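Local coordinates for aldose 1-epimerase (Escherichia coli, PDB 3NRE), which probably interconverts the alpha and beta anomers of aldose sugars, as in other members of the aldose 1-epimerase (galactose mutarotase) family, at residues A[74-77]-A[82-85]. Residues are numbered along the deposited sequence; the frame is centred on the assembly and turned at random.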
ATOM      1  N   PRO A  74       6.158  12.834  13.891  1.00 21.92           N
ATOM      2  CA  PRO A  74       6.291  12.769  12.444  1.00 21.10           C
ATOM      3  C   PRO A  74       7.534  11.998  12.012  1.00 22.60           C
ATOM      4  O   PRO A  74       8.575  12.065  12.704  1.00 23.18           O
ATOM      5  CB  PRO A  74       6.374  14.238  12.008  1.00 24.03           C
ATOM      6  CG  PRO A  74       6.678  14.978  13.178  1.00 23.87           C
ATOM      7  CD  PRO A  74       6.190  14.217  14.380  1.00 22.19           C
ATOM      8  N   ASN A  75       7.380  11.203  10.956  1.00 20.00           N
ATOM      9  CA  ASN A  75       8.458  10.335  10.462  1.00 20.39           C
ATOM     10  C   ASN A  75       9.022  10.762   9.110  1.00 22.32           C
ATOM     11  O   ASN A  75      10.089  10.277   8.704  1.00 21.38           O
ATOM     12  CB  ASN A  75       8.054   8.835  10.475  1.00 19.70           C
ATOM     13  CG  ASN A  75       6.822   8.518   9.645  1.00 17.42           C
ATOM     14  OD1 ASN A  75       6.082   9.406   9.253  1.00 19.23           O
ATOM     15  ND2 ASN A  75       6.621   7.228   9.361  1.00 18.75           N
ATOM     16  N   VAL A  76       8.338  11.657   8.418  1.00 19.82           N
ATOM     17  CA  VAL A  76       8.864  12.228   7.166  1.00 20.03           C
ATOM     18  C   VAL A  76       8.792  13.746   7.274  1.00 22.00           C
ATOM     19  O   VAL A  76       7.918  14.300   7.938  1.00 22.64           O
ATOM     20  CB  VAL A  76       8.128  11.687   5.912  1.00 20.85           C
ATOM     21  CG1 VAL A  76       8.347  10.223   5.727  1.00 21.39           C
ATOM     22  CG2 VAL A  76       6.566  12.008   5.911  1.00 22.21           C
ATOM     23  N   GLU A  77       9.757  14.427   6.662  1.00 24.87           N
ATOM     24  CA  GLU A  77       9.889  15.881   6.818  0.50 25.93           C
ATOM     25  C   GLU A  77       8.702  16.633   6.231  1.00 26.26           C
ATOM     26  O   GLU A  77       8.342  17.702   6.718  1.00 28.23           O
ATOM     27  CB  GLU A  77      11.188  16.384   6.166  0.50 29.03           C
ATOM     28  CG  GLU A  77      11.264  16.149   4.663  0.50 27.54           C
ATOM     29  N   TYR A  82       2.667  11.417  11.341  1.00 19.83           N
ATOM     30  CA  TYR A  82       3.263  10.095  11.187  1.00 18.68           C
ATOM     31  C   TYR A  82       2.465   9.367  10.122  1.00 17.22           C
ATOM     32  O   TYR A  82       1.220   9.357  10.160  1.00 18.86           O
ATOM     33  CB  TYR A  82       3.215   9.369  12.511  1.00 19.73           C
ATOM     34  CG  TYR A  82       3.751   7.953  12.483  1.00 20.30           C
ATOM     35  CD1 TYR A  82       2.928   6.895  12.167  1.00 21.77           C
ATOM     36  CD2 TYR A  82       5.048   7.679  12.844  1.00 20.98           C
ATOM     37  CE1 TYR A  82       3.418   5.582  12.169  1.00 22.23           C
ATOM     38  CE2 TYR A  82       5.528   6.356  12.852  1.00 19.69           C
ATOM     39  CZ  TYR A  82       4.698   5.342  12.537  1.00 22.99           C
ATOM     40  OH  TYR A  82       5.145   4.013  12.600  1.00 22.82           O
ATOM     41  N   LEU A  83       3.173   8.794   9.144  1.00 16.68           N
ATOM     42  CA  LEU A  83       2.560   8.259   7.933  1.00 18.09           C
ATOM     43  C   LEU A  83       3.052   6.840   7.607  1.00 17.36           C
ATOM     44  O   LEU A  83       4.241   6.625   7.542  1.00 18.20           O
ATOM     45  CB  LEU A  83       2.909   9.252   6.806  1.00 21.74           C
ATOM     46  CG  LEU A  83       2.501   8.935   5.437  1.00 17.69           C
ATOM     47  CD1 LEU A  83       0.931   8.827   5.294  1.00 21.36           C
ATOM     48  CD2 LEU A  83       3.028   9.952   4.371  1.00 20.12           C
ATOM     49  N   HIS A  84       2.112   5.898   7.391  1.00 18.17           N
ATOM     50  CA  HIS A  84       2.388   4.580   6.756  1.00 18.07           C
ATOM     51  C   HIS A  84       3.341   3.700   7.536  1.00 19.39           C
ATOM     52  O   HIS A  84       3.900   2.764   6.955  1.00 20.84           O
ATOM     53  CB  HIS A  84       2.972   4.790   5.356  1.00 17.95           C
ATOM     54  CG  HIS A  84       2.007   5.369   4.381  1.00 17.20           C
ATOM     55  ND1 HIS A  84       0.658   5.090   4.411  1.00 17.64           N
ATOM     56  CD2 HIS A  84       2.205   6.169   3.310  1.00 18.69           C
ATOM     57  CE1 HIS A  84       0.069   5.713   3.415  1.00 19.96           C
ATOM     58  NE2 HIS A  84       0.982   6.381   2.726  1.00 18.71           N
ATOM     59  N   GLY A  85       3.482   3.941   8.840  1.00 18.27           N
ATOM     60  CA  GLY A  85       4.338   3.069   9.630  1.00 20.06           C
ATOM     61  C   GLY A  85       5.824   3.328   9.432  1.00 17.66           C
ATOM     62  O   GLY A  85       6.228   4.401   9.004  1.00 17.84           O
TER
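Pro74 and Tyr82 bring the two segments closest at the backbone, their CA atoms 4.2 Å apart, within the long loop between strands 68-71 and 93-97 of this galactose mutarotase-like beta-supersandwich. Neither segment is helix or strand, and no backbone-to-backbone hydrogen bond joins them; 74-77 and 82-85 illustrate how a side-chain amide can pair with a main-chain N-H and C=O as a neighbouring peptide would. The carboxamide of Asn75 reaches across and grips both backbone polar groups of Leu83. Its OD1 accepts from Leu83 N at 3.0 Å, the donor tilted well out of the carbonyl plane, while ND2 gives a nearly straight bond to Leu83 O at 3.1 Å (173° at the hydrogen). With CG placed between the backbone N and the carbonyl carbon (chi1 59°), the amide is directed at the facing segment. Two bonds from one flat group also fix its rotation, and the Tyr82 ring adds to this: amide and ring are stacked, their planes 17° apart, with ND2 3.7 Å above the ring plane and displaced toward its rim. Replacing Asn75 with an alanine would remove the amide, and Leu83 N and O would probably lose this shared partner while that part of the tyrosine face is uncovered. Beyond the amide, Val76 CG2 makes a loose apolar contact with Leu83 CD2 at 4.4 Å. The loop is tied in further by Asn61, which accepts from Tyr82 N, and by Asp86, hydrogen-bonded to the tyrosine hydroxyl. The His84 ring, following Leu83, packs against Phe49, Trp88 and His149. Gly85 O, hydrogen-bonded to Trp88 NE1, also sits 2.9 Å from Asn75 ND2, but at an angle too poor for a hydrogen bond.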